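Side-chain contacts in queuine lyase (PDB 6P78), which probably cleaves a C-N bond of queuine by radical SAM chemistry, with a [4Fe-4S] cluster and S-adenosylmethionine bound beside the substrate: residues Y26-E31 against T78-V83; D58-V61 against E65-K68; E167-F172 against K198-G203. All blocks are in the same frame, centred on the assembly; numbering follows the deposited sequence.

Contact 1. Residues Y26-E31 against T78-V83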
ATOM      1  N   TYR A  26      -2.206  -0.838 -15.246  1.00 22.77           N
ATOM      2  CA  TYR A  26      -3.638  -0.997 -15.040  1.00 24.85           C
ATOM      3  C   TYR A  26      -3.977  -2.479 -14.929  1.00 22.54           C
ATOM      4  O   TYR A  26      -3.595  -3.272 -15.795  1.00 24.07           O
ATOM      5  CB  TYR A  26      -4.420  -0.365 -16.197  1.00 26.66           C
ATOM      6  CG  TYR A  26      -5.898  -0.629 -16.134  1.00 18.98           C
ATOM      7  CD1 TYR A  26      -6.722   0.152 -15.326  1.00 24.62           C
ATOM      8  CD2 TYR A  26      -6.485  -1.661 -16.868  1.00 25.39           C
ATOM      9  CE1 TYR A  26      -8.107  -0.097 -15.247  1.00 24.17           C
ATOM     10  CE2 TYR A  26      -7.852  -1.901 -16.804  1.00 27.73           C
ATOM     11  CZ  TYR A  26      -8.662  -1.113 -15.995  1.00 28.02           C
ATOM     12  OH  TYR A  26     -10.023  -1.342 -15.935  1.00 26.50           O
ATOM     13  N   SER A  27      -4.707  -2.852 -13.885  1.00 20.61           N
ATOM     14  CA  SER A  27      -5.162  -4.230 -13.786  1.00 21.49           C
ATOM     15  C   SER A  27      -6.437  -4.279 -12.943  1.00 20.39           C
ATOM     16  O   SER A  27      -6.954  -3.251 -12.490  1.00 20.50           O
ATOM     17  CB  SER A  27      -4.045  -5.135 -13.236  1.00 25.25           C
ATOM     18  OG  SER A  27      -4.360  -6.518 -13.380  1.00 26.77           O
ATOM     19  N   HIS A  28      -6.974  -5.491 -12.777  1.00 21.24           N
ATOM     20  CA  HIS A  28      -8.071  -5.753 -11.845  1.00 21.75           C
ATOM     21  C   HIS A  28      -7.596  -6.697 -10.751  1.00 24.10           C
ATOM     22  O   HIS A  28      -6.837  -7.629 -11.017  1.00 22.25           O
ATOM     23  CB  HIS A  28      -9.272  -6.399 -12.523  1.00 26.58           C
ATOM     24  CG  HIS A  28      -9.876  -5.573 -13.615  1.00 25.65           C
ATOM     25  ND1 HIS A  28     -10.931  -6.017 -14.381  1.00 27.88           N
ATOM     26  CD2 HIS A  28      -9.574  -4.336 -14.070  1.00 24.88           C
ATOM     27  CE1 HIS A  28     -11.248  -5.092 -15.269  1.00 26.20           C
ATOM     28  NE2 HIS A  28     -10.432  -4.067 -15.107  1.00 24.09           N
ATOM     29  N   ILE A  29      -8.077  -6.468  -9.538  1.00 20.58           N
ATOM     30  CA  ILE A  29      -7.989  -7.454  -8.463  1.00 24.18           C
ATOM     31  C   ILE A  29      -9.272  -8.279  -8.455  1.00 26.95           C
ATOM     32  O   ILE A  29     -10.366  -7.729  -8.320  1.00 28.33           O
ATOM     33  CB  ILE A  29      -7.744  -6.767  -7.112  1.00 23.81           C
ATOM     34  CG1 ILE A  29      -6.328  -6.182  -7.119  1.00 27.81           C
ATOM     35  CG2 ILE A  29      -7.958  -7.759  -5.958  1.00 28.68           C
ATOM     36  CD1 ILE A  29      -6.122  -5.031  -6.134  1.00 25.64           C
ATOM     37  N   LEU A  30      -9.141  -9.592  -8.649  1.00 25.62           N
ATOM     38  CA  LEU A  30     -10.268 -10.469  -8.937  1.00 26.56           C
ATOM     39  C   LEU A  30     -10.698 -11.315  -7.750  1.00 30.97           C
ATOM     40  O   LEU A  30     -11.596 -12.152  -7.902  1.00 34.61           O
ATOM     41  CB  LEU A  30      -9.936 -11.399 -10.107  1.00 30.32           C
ATOM     42  CG  LEU A  30      -9.555 -10.669 -11.392  1.00 31.66           C
ATOM     43  CD1 LEU A  30      -9.109 -11.681 -12.419  1.00 33.66           C
ATOM     44  CD2 LEU A  30     -10.754  -9.869 -11.867  1.00 32.16           C
ATOM     45  N   GLU A  31     -10.071 -11.152  -6.595  1.00 31.70           N
ATOM     46  CA  GLU A  31     -10.476 -11.865  -5.391  1.00 32.01           C
ATOM     47  C   GLU A  31     -10.793 -10.865  -4.285  1.00 27.10           C
ATOM     48  O   GLU A  31     -10.295  -9.738  -4.287  1.00 32.24           O
ATOM     49  CB  GLU A  31      -9.382 -12.826  -4.913  1.00 38.09           C
ATOM     50  CG  GLU A  31      -8.971 -13.884  -5.928  1.00 50.50           C
ATOM     51  CD  GLU A  31      -7.822 -14.745  -5.411  1.00 66.95           C
ATOM     52  OE1 GLU A  31      -7.273 -15.554  -6.193  1.00 69.25           O
ATOM     53  OE2 GLU A  31      -7.467 -14.604  -4.215  1.00 71.92           O
ATOM     54  N   THR A  78     -12.988   2.280 -15.655  1.00 29.28           N
ATOM     55  CA  THR A  78     -14.384   2.183 -16.062  1.00 26.88           C
ATOM     56  C   THR A  78     -15.360   2.261 -14.906  1.00 25.38           C
ATOM     57  O   THR A  78     -16.555   2.483 -15.145  1.00 28.97           O
ATOM     58  CB  THR A  78     -14.657   0.851 -16.766  1.00 28.70           C
ATOM     59  OG1 THR A  78     -14.396  -0.206 -15.839  1.00 27.97           O
ATOM     60  CG2 THR A  78     -13.818   0.697 -18.010  1.00 30.97           C
ATOM     61  N   GLY A  79     -14.898   2.035 -13.676  1.00 29.79           N
ATOM     62  CA  GLY A  79     -15.794   1.890 -12.555  1.00 31.27           C
ATOM     63  C   GLY A  79     -16.590   0.607 -12.542  1.00 27.56           C
ATOM     64  O   GLY A  79     -17.597   0.529 -11.835  1.00 28.57           O
ATOM     65  N   GLN A  80     -16.159  -0.419 -13.289  1.00 23.09           N
ATOM     66  CA  GLN A  80     -17.010  -1.589 -13.487  1.00 24.68           C
ATOM     67  C   GLN A  80     -17.317  -2.343 -12.197  1.00 20.25           C
ATOM     68  O   GLN A  80     -18.350  -3.026 -12.127  1.00 24.83           O
ATOM     69  CB  GLN A  80     -16.378  -2.532 -14.521  1.00 25.70           C
ATOM     70  CG  GLN A  80     -15.243  -3.427 -14.044  1.00 25.65           C
ATOM     71  CD  GLN A  80     -15.008  -4.568 -15.037  1.00 32.86           C
ATOM     72  OE1 GLN A  80     -14.762  -4.336 -16.216  1.00 35.57           O
ATOM     73  NE2 GLN A  80     -15.112  -5.795 -14.568  1.00 32.54           N
ATOM     74  N   TYR A  81     -16.465  -2.245 -11.173  1.00 23.06           N
ATOM     75  CA  TYR A  81     -16.743  -2.870  -9.883  1.00 23.00           C
ATOM     76  C   TYR A  81     -17.253  -1.891  -8.836  1.00 28.30           C
ATOM     77  O   TYR A  81     -17.566  -2.328  -7.721  1.00 28.19           O
ATOM     78  CB  TYR A  81     -15.507  -3.535  -9.310  1.00 22.51           C
ATOM     79  CG  TYR A  81     -14.901  -4.607 -10.159  1.00 23.48           C
ATOM     80  CD1 TYR A  81     -15.566  -5.800 -10.384  1.00 30.34           C
ATOM     81  CD2 TYR A  81     -13.648  -4.425 -10.721  1.00 24.47           C
ATOM     82  CE1 TYR A  81     -15.011  -6.788 -11.166  1.00 36.21           C
ATOM     83  CE2 TYR A  81     -13.087  -5.408 -11.510  1.00 29.56           C
ATOM     84  CZ  TYR A  81     -13.763  -6.583 -11.717  1.00 33.22           C
ATOM     85  OH  TYR A  81     -13.198  -7.562 -12.503  1.00 41.00           O
ATOM     86  N   GLY A  82     -17.310  -0.592  -9.153  1.00 24.04           N
ATOM     87  CA  GLY A  82     -17.620   0.456  -8.191  1.00 26.70           C
ATOM     88  C   GLY A  82     -16.513   0.714  -7.185  1.00 22.53           C
ATOM     89  O   GLY A  82     -16.721   1.465  -6.224  1.00 24.61           O
ATOM     90  N   VAL A  83     -15.344   0.115  -7.385  1.00 23.41           N
ATOM     91  CA  VAL A  83     -14.237   0.167  -6.427  1.00 19.68           C
ATOM     92  C   VAL A  83     -12.953   0.348  -7.213  1.00 22.08           C
ATOM     93  O   VAL A  83     -12.764  -0.295  -8.253  1.00 22.10           O
ATOM     94  CB  VAL A  83     -14.161  -1.112  -5.572  1.00 16.44           C
ATOM     95  CG1 VAL A  83     -13.042  -0.990  -4.497  1.00 17.55           C
ATOM     96  CG2 VAL A  83     -15.487  -1.394  -4.894  1.00 22.47           C
TER
HETATM   97  O   HOH W   1     -13.076  -2.293 -16.573  1.00 25.94           O
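The hydroxyl of Y26 is gripped from several sides: H28 donates to it, E36 bonds it from the neighbouring strand, and a water ties it to T78 and Q80. The direct bond, H28 NE2 to Y26 OH, is 2.9 Å long, and the hydroxyl lies only 6° out of the imidazole plane, which fixes how the H28 ring is turned. The water gives its hydrogens to two acceptors, Y26 OH at 3.3 Å and Q80 OE1 at 2.7 Å, and meets T78 OG1 at 2.6 Å. That threonine oxygen also accepts the backbone N-H of Q80, closing an ST turn that leads into a type I beta turn from G79 to G82.

In the fold, 26-29 is an edge strand running antiparallel to 35-39, while 78-83 lies in the connection between helix 63-74 and strand 83-87. It thus forms part of the beta-alpha-beta crossover that joins the parallel strands 35-39 and 83-87. E36 braces both sides, because its carboxylate also takes the backbone N-H groups of T78 and G79.

The aromatic pair supplies most of the remaining contact. Y81 brings its CE2 edge over one face of H28 in an offset edge-to-face stack, ring planes at 85° and centroids 5.3 Å apart. This approach also brings Y81 OH to 3.3 Å from H28 ND1, a weak, bent hydrogen bond, and L30 CD2 settles against the hydroxyl at 3.4 Å. Q80 comes from another direction: with CG tucked between its own backbone N and carbonyl carbon (chi1 79°), the chain starts over one face of Y81, then extends so that OE1 stands 3.7 Å from H28 CE1.

Contact 2. Residues D58-V61 against E65-K68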
ATOM      1  N   ASP A  58      10.447   4.466  -9.454  1.00 36.30           N
ATOM      2  CA  ASP A  58       9.398   4.911 -10.376  1.00 35.27           C
ATOM      3  C   ASP A  58       8.985   6.361 -10.150  1.00 35.59           C
ATOM      4  O   ASP A  58       8.208   6.898 -10.953  1.00 35.41           O
ATOM      5  CB  ASP A  58       8.150   4.010 -10.291  1.00 32.03           C
ATOM      6  CG  ASP A  58       7.240   4.120 -11.541  1.00 31.68           C
ATOM      7  OD1 ASP A  58       7.784   4.269 -12.656  1.00 34.02           O
ATOM      8  OD2 ASP A  58       5.997   4.036 -11.403  1.00 34.03           O
ATOM      9  N   ASN A  59       9.470   6.999  -9.085  1.00 36.32           N
ATOM     10  CA  ASN A  59       9.236   8.419  -8.876  1.00 37.52           C
ATOM     11  C   ASN A  59       9.938   9.242  -9.960  1.00 41.52           C
ATOM     12  O   ASN A  59      10.958   8.827 -10.518  1.00 41.90           O
ATOM     13  CB  ASN A  59       9.795   8.901  -7.527  1.00 38.02           C
ATOM     14  CG  ASN A  59       9.171   8.230  -6.303  1.00 35.73           C
ATOM     15  OD1 ASN A  59       9.740   8.315  -5.196  1.00 36.65           O
ATOM     16  ND2 ASN A  59       8.022   7.599  -6.467  1.00 33.04           N
ATOM     17  N   ASP A  60       9.426  10.456 -10.188  1.00 40.58           N
ATOM     18  CA  ASP A  60      10.084  11.425 -11.066  1.00 43.43           C
ATOM     19  C   ASP A  60       9.740  12.847 -10.619  1.00 44.16           C
ATOM     20  O   ASP A  60       8.579  13.150 -10.344  1.00 42.57           O
ATOM     21  CB  ASP A  60       9.673  11.224 -12.528  1.00 43.87           C
ATOM     22  CG  ASP A  60      10.468  12.096 -13.495  1.00 66.15           C
ATOM     23  OD1 ASP A  60      10.806  11.599 -14.594  1.00 71.11           O
ATOM     24  OD2 ASP A  60      10.766  13.268 -13.168  1.00 63.88           O
ATOM     25  N   VAL A  61      10.751  13.728 -10.595  1.00 46.82           N
ATOM     26  CA  VAL A  61      10.538  15.102 -10.140  1.00 47.87           C
ATOM     27  C   VAL A  61       9.640  15.893 -11.106  1.00 48.58           C
ATOM     28  O   VAL A  61       8.939  16.823 -10.687  1.00 48.25           O
ATOM     29  CB  VAL A  61      11.895  15.808  -9.924  1.00 50.80           C
ATOM     30  CG1 VAL A  61      12.690  15.117  -8.807  1.00 50.77           C
ATOM     31  CG2 VAL A  61      12.706  15.885 -11.227  1.00 53.09           C
ATOM     32  N   GLU A  65       5.455  15.593 -16.801  1.00 49.38           N
ATOM     33  CA  GLU A  65       5.615  14.306 -17.465  1.00 48.81           C
ATOM     34  C   GLU A  65       4.874  13.201 -16.716  1.00 45.36           C
ATOM     35  O   GLU A  65       4.284  12.312 -17.338  1.00 46.63           O
ATOM     36  CB  GLU A  65       7.098  13.967 -17.596  1.00 56.51           C
ATOM     37  CG  GLU A  65       7.381  12.811 -18.540  1.00 64.22           C
ATOM     38  CD  GLU A  65       6.947  13.086 -19.984  1.00 74.59           C
ATOM     39  OE1 GLU A  65       6.425  12.149 -20.628  1.00 76.46           O
ATOM     40  OE2 GLU A  65       7.133  14.224 -20.483  1.00 77.54           O
ATOM     41  N   ASN A  66       4.902  13.228 -15.378  1.00 43.42           N
ATOM     42  CA  ASN A  66       4.102  12.262 -14.633  1.00 40.25           C
ATOM     43  C   ASN A  66       2.629  12.368 -15.008  1.00 39.52           C
ATOM     44  O   ASN A  66       1.943  11.350 -15.175  1.00 37.70           O
ATOM     45  CB  ASN A  66       4.279  12.471 -13.130  1.00 38.85           C
ATOM     46  CG  ASN A  66       5.655  12.111 -12.655  1.00 39.38           C
ATOM     47  OD1 ASN A  66       6.385  11.378 -13.319  1.00 40.09           O
ATOM     48  ND2 ASN A  66       6.015  12.603 -11.474  1.00 39.31           N
ATOM     49  N   GLN A  67       2.130  13.590 -15.173  1.00 41.17           N
ATOM     50  CA  GLN A  67       0.715  13.753 -15.455  1.00 46.17           C
ATOM     51  C   GLN A  67       0.363  13.157 -16.813  1.00 44.53           C
ATOM     52  O   GLN A  67      -0.680  12.505 -16.961  1.00 40.47           O
ATOM     53  CB  GLN A  67       0.336  15.234 -15.397  1.00 55.39           C
ATOM     54  CG  GLN A  67      -1.164  15.467 -15.323  1.00 60.31           C
ATOM     55  CD  GLN A  67      -1.791  15.777 -16.660  1.00 70.82           C
ATOM     56  OE1 GLN A  67      -2.646  15.030 -17.150  1.00 80.53           O
ATOM     57  NE2 GLN A  67      -1.396  16.897 -17.250  1.00 67.92           N
ATOM     58  N   LYS A  68       1.242  13.345 -17.800  1.00 44.36           N
ATOM     59  CA  LYS A  68       0.999  12.817 -19.143  1.00 45.91           C
ATOM     60  C   LYS A  68       0.959  11.292 -19.125  1.00 43.65           C
ATOM     61  O   LYS A  68       0.072  10.673 -19.730  1.00 43.40           O
ATOM     62  CB  LYS A  68       2.091  13.325 -20.088  1.00 49.27           C
ATOM     63  CG  LYS A  68       1.715  13.373 -21.543  1.00 68.07           C
ATOM     64  CD  LYS A  68       2.950  13.603 -22.414  1.00 73.73           C
ATOM     65  CE  LYS A  68       2.772  13.007 -23.808  1.00 76.28           C
ATOM     66  NZ  LYS A  68       3.174  11.573 -23.875  1.00 78.75           N
TER
HETATM   67  O   HOH W   2       7.693  11.213 -15.685  1.00 39.00           O
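D60 and N66 carry this contact, a side chain on the first part of helix 63-74 reaching back to the loop just before it. The direct polar link is N66 ND2 to D60 O, 2.9 Å, with a moderately bent N-H...O angle of 144°. The donor approaches 28° out of the plane of the D60 carbonyl. ND2 also bonds to Q63 OE1, which gives the amide nitrogen two acceptors and helps to fix which way the amide faces.

Solvent adds a second link. One water donates to N66 OD1 at 2.7 Å and, more weakly, to D60 OD1 at 3.3 Å, so both ends of the asparagine amide are engaged. The other carboxylate oxygen, D60 OD2, accepts the backbone N-H of D62, forming an Asx turn on the way into the helix.

This loop belongs to the radical SAM core and follows the cysteines C45, C50 and C53 that hold the cluster, and its neighbouring residues face the active site, D58 touching the bound queuine and N59 bonding to both C45 and S89.

Van der Waals packing is slight. D60 CB abuts N66 OD1 at 3.4 Å, and the carboxylate and amide planes stand nearly perpendicular. D60 CG lies opposite the backbone N and beside the carbonyl carbon (chi1 -173°), which brings the carboxylate round to the side of its own C=O, where OD1 takes the weak bond from the water.

Contact 3. Residues E167-F172 against K198-G203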
ATOM      1  N   GLU A 167      -4.126   4.879  17.898  1.00 25.66           N
ATOM      2  CA  GLU A 167      -3.682   6.100  17.227  1.00 26.68           C
ATOM      3  C   GLU A 167      -3.644   5.930  15.716  1.00 26.12           C
ATOM      4  O   GLU A 167      -3.980   6.864  14.977  1.00 31.05           O
ATOM      5  CB  GLU A 167      -2.311   6.535  17.741  1.00 29.01           C
ATOM      6  CG  GLU A 167      -2.389   7.236  19.076  1.00 38.92           C
ATOM      7  CD  GLU A 167      -1.041   7.762  19.571  1.00 43.64           C
ATOM      8  OE1 GLU A 167      -0.007   7.550  18.878  1.00 31.06           O
ATOM      9  OE2 GLU A 167      -1.030   8.392  20.655  1.00 48.30           O
ATOM     10  N   ILE A 168      -3.210   4.757  15.238  1.00 23.30           N
ATOM     11  CA  ILE A 168      -3.181   4.489  13.805  1.00 22.36           C
ATOM     12  C   ILE A 168      -4.586   4.582  13.231  1.00 23.64           C
ATOM     13  O   ILE A 168      -4.808   5.160  12.158  1.00 23.26           O
ATOM     14  CB  ILE A 168      -2.579   3.100  13.527  1.00 22.70           C
ATOM     15  CG1 ILE A 168      -1.151   3.019  14.022  1.00 20.84           C
ATOM     16  CG2 ILE A 168      -2.649   2.771  12.027  1.00 20.91           C
ATOM     17  CD1 ILE A 168      -0.703   1.586  14.193  1.00 24.66           C
ATOM     18  N   LEU A 169      -5.546   3.964  13.921  1.00 21.53           N
ATOM     19  CA  LEU A 169      -6.915   3.862  13.440  1.00 22.99           C
ATOM     20  C   LEU A 169      -7.632   5.193  13.414  1.00 24.35           C
ATOM     21  O   LEU A 169      -8.681   5.277  12.754  1.00 28.98           O
ATOM     22  CB  LEU A 169      -7.715   2.894  14.297  1.00 20.72           C
ATOM     23  CG  LEU A 169      -7.368   1.438  14.033  1.00 26.53           C
ATOM     24  CD1 LEU A 169      -7.814   0.590  15.207  1.00 32.61           C
ATOM     25  CD2 LEU A 169      -8.068   1.020  12.747  1.00 28.86           C
ATOM     26  N   GLU A 170      -7.100   6.229  14.069  1.00 25.85           N
ATOM     27  CA  GLU A 170      -7.724   7.539  13.954  1.00 30.22           C
ATOM     28  C   GLU A 170      -7.834   7.976  12.495  1.00 30.34           C
ATOM     29  O   GLU A 170      -8.776   8.683  12.131  1.00 32.75           O
ATOM     30  CB  GLU A 170      -6.943   8.585  14.754  1.00 37.39           C
ATOM     31  CG  GLU A 170      -7.138   8.447  16.254  1.00 47.15           C
ATOM     32  CD  GLU A 170      -6.057   9.142  17.068  1.00 60.07           C
ATOM     33  OE1 GLU A 170      -5.209   9.852  16.482  1.00 64.09           O
ATOM     34  OE2 GLU A 170      -6.051   8.960  18.306  1.00 66.56           O
ATOM     35  N   ASP A 171      -6.887   7.566  11.651  1.00 25.53           N
ATOM     36  CA  ASP A 171      -6.862   8.072  10.281  1.00 25.68           C
ATOM     37  C   ASP A 171      -6.526   7.027   9.232  1.00 22.43           C
ATOM     38  O   ASP A 171      -6.781   7.285   8.047  1.00 25.01           O
ATOM     39  CB  ASP A 171      -5.863   9.225  10.158  1.00 25.74           C
ATOM     40  CG  ASP A 171      -6.319  10.485  10.891  1.00 34.27           C
ATOM     41  OD1 ASP A 171      -7.270  11.167  10.411  1.00 31.84           O
ATOM     42  OD2 ASP A 171      -5.718  10.788  11.957  1.00 37.54           O
ATOM     43  N   PHE A 172      -5.938   5.891   9.600  1.00 19.82           N
ATOM     44  CA  PHE A 172      -5.563   4.858   8.653  1.00 24.59           C
ATOM     45  C   PHE A 172      -6.431   3.636   8.873  1.00 23.74           C
ATOM     46  O   PHE A 172      -6.832   3.327   9.992  1.00 28.22           O
ATOM     47  CB  PHE A 172      -4.089   4.474   8.789  1.00 19.97           C
ATOM     48  CG  PHE A 172      -3.165   5.593   8.471  1.00 22.28           C
ATOM     49  CD1 PHE A 172      -2.802   5.870   7.165  1.00 24.94           C
ATOM     50  CD2 PHE A 172      -2.676   6.415   9.480  1.00 24.35           C
ATOM     51  CE1 PHE A 172      -1.944   6.924   6.875  1.00 28.61           C
ATOM     52  CE2 PHE A 172      -1.826   7.462   9.192  1.00 27.72           C
ATOM     53  CZ  PHE A 172      -1.461   7.731   7.889  1.00 29.09           C
ATOM     54  N   LYS A 198      -6.914  -8.422  15.285  1.00 22.31           N
ATOM     55  CA  LYS A 198      -7.747  -7.888  16.365  1.00 21.96           C
ATOM     56  C   LYS A 198      -8.277  -6.493  16.038  1.00 21.92           C
ATOM     57  O   LYS A 198      -9.431  -6.174  16.354  1.00 23.87           O
ATOM     58  CB  LYS A 198      -6.961  -7.838  17.686  1.00 23.32           C
ATOM     59  CG  LYS A 198      -7.693  -7.069  18.786  1.00 26.61           C
ATOM     60  CD  LYS A 198      -6.962  -7.160  20.117  1.00 30.08           C
ATOM     61  CE  LYS A 198      -7.537  -6.167  21.128  1.00 30.19           C
ATOM     62  NZ  LYS A 198      -6.839  -6.310  22.436  1.00 36.06           N
ATOM     63  N   TYR A 199      -7.458  -5.653  15.413  1.00 19.98           N
ATOM     64  CA  TYR A 199      -7.718  -4.218  15.362  1.00 20.25           C
ATOM     65  C   TYR A 199      -8.202  -3.713  14.010  1.00 24.06           C
ATOM     66  O   TYR A 199      -8.827  -2.649  13.953  1.00 25.67           O
ATOM     67  CB  TYR A 199      -6.450  -3.424  15.708  1.00 22.08           C
ATOM     68  CG  TYR A 199      -6.075  -3.443  17.167  1.00 25.21           C
ATOM     69  CD1 TYR A 199      -6.699  -2.594  18.069  1.00 29.17           C
ATOM     70  CD2 TYR A 199      -5.084  -4.304  17.647  1.00 20.76           C
ATOM     71  CE1 TYR A 199      -6.340  -2.594  19.413  1.00 29.72           C
ATOM     72  CE2 TYR A 199      -4.730  -4.313  18.979  1.00 29.15           C
ATOM     73  CZ  TYR A 199      -5.356  -3.459  19.855  1.00 30.86           C
ATOM     74  OH  TYR A 199      -4.985  -3.473  21.182  1.00 38.01           O
ATOM     75  N   PHE A 200      -7.888  -4.399  12.919  1.00 21.79           N
ATOM     76  CA  PHE A 200      -8.035  -3.790  11.604  1.00 20.76           C
ATOM     77  C   PHE A 200      -9.023  -4.558  10.747  1.00 22.16           C
ATOM     78  O   PHE A 200      -9.076  -5.786  10.795  1.00 23.64           O
ATOM     79  CB  PHE A 200      -6.695  -3.711  10.897  1.00 19.15           C
ATOM     80  CG  PHE A 200      -5.729  -2.768  11.556  1.00 21.76           C
ATOM     81  CD1 PHE A 200      -5.715  -1.421  11.218  1.00 19.96           C
ATOM     82  CD2 PHE A 200      -4.859  -3.215  12.536  1.00 19.36           C
ATOM     83  CE1 PHE A 200      -4.819  -0.534  11.851  1.00 21.07           C
ATOM     84  CE2 PHE A 200      -3.974  -2.349  13.140  1.00 21.01           C
ATOM     85  CZ  PHE A 200      -3.953  -1.017  12.799  1.00 24.44           C
ATOM     86  N   ASP A 201      -9.779  -3.816   9.941  1.00 21.53           N
ATOM     87  CA  ASP A 201     -10.781  -4.400   9.053  1.00 25.20           C
ATOM     88  C   ASP A 201     -10.273  -4.663   7.641  1.00 26.33           C
ATOM     89  O   ASP A 201     -10.980  -5.301   6.851  1.00 24.78           O
ATOM     90  CB  ASP A 201     -11.994  -3.477   8.997  1.00 26.98           C
ATOM     91  CG  ASP A 201     -12.781  -3.484  10.292  1.00 45.25           C
ATOM     92  OD1 ASP A 201     -12.850  -4.551  10.955  1.00 51.82           O
ATOM     93  OD2 ASP A 201     -13.328  -2.418  10.642  1.00 55.56           O
ATOM     94  N   HIS A 202      -9.098  -4.158   7.297  1.00 23.32           N
ATOM     95  CA  HIS A 202      -8.439  -4.493   6.051  1.00 23.34           C
ATOM     96  C   HIS A 202      -6.952  -4.481   6.327  1.00 24.16           C
ATOM     97  O   HIS A 202      -6.497  -4.000   7.363  1.00 22.31           O
ATOM     98  CB  HIS A 202      -8.785  -3.520   4.912  1.00 27.87           C
ATOM     99  CG  HIS A 202      -8.181  -3.907   3.585  1.00 33.01           C
ATOM    100  ND1 HIS A 202      -7.124  -3.224   3.016  1.00 30.16           N
ATOM    101  CD2 HIS A 202      -8.472  -4.920   2.731  1.00 31.33           C
ATOM    102  CE1 HIS A 202      -6.782  -3.799   1.881  1.00 28.11           C
ATOM    103  NE2 HIS A 202      -7.592  -4.827   1.678  1.00 34.74           N
ATOM    104  N   GLY A 203      -6.196  -5.034   5.396  1.00 21.28           N
ATOM    105  CA  GLY A 203      -4.755  -5.051   5.527  1.00 21.01           C
ATOM    106  C   GLY A 203      -4.192  -5.838   4.369  1.00 22.18           C
ATOM    107  O   GLY A 203      -4.926  -6.475   3.606  1.00 21.76           O
TER
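L169 is the bump here, its isobutyl group pushed into the angle between the backbone of Y199 and the ring of F200. The two methyls divide the work. CD1 sits on the Y199 side, 3.6 Å from Y199 O and 4.3 Å from Y199 CB, while CD2 lies obliquely against the F200 ring at 3.7 Å from F200 CE1.

F200 answers with a bump of its own. Its ring enters the hollow between L169 and I168 with the CE1-CZ rim leading. I168 meets that rim near the ring plane, CG2 lying 4.0 Å from F200 CE1, and the two side chains cross at about a right angle. In I168, CG2 is the branch that lies anti to the backbone N, with CG1 beside that nitrogen (chi1 -61°); this leaves the methyl facing the phenyl edge. I165, one turn earlier, and P175 also touch F200, and I165 and E166 pack against Y199.

The side chains meet across the segments by apolar packing, one methyl also resting against the carbonyl oxygen of Y199. I168 O accepts from both D171 N and F172 N, and F200 O bonds to Y238 OH.

The segment on the short helix 165-169 is thus packed against the exit of helix 186-199, just before strand 203-207. That longer helix links the parallel strands 178-179 and 203-207 in a beta-alpha-beta crossover, the repeating connection of the open beta/alpha barrel characteristic of radical SAM enzymes.

Contact 1 is a surface contact, whereas contacts 2 and 3 are partly buried; contact 2 brings in the buried N66, and contact 3 includes the buried I168 and F200. Helix 63-74 relates the first two: contact 2 joins its first part to the loop before it, contact 1 involves the loop after its end, and contact 2 is nested in the loop closed by contact 1. Water enters both, but rings supply much of contact 1 and a single amide most of contact 2. Contact 3 comes later in the sequence, across the chain's centre from contact 2, with nearest atoms about 17 Å apart. There the segments meet by apolar side-chain packing, without a ring stack or direct hydrogen bond between them.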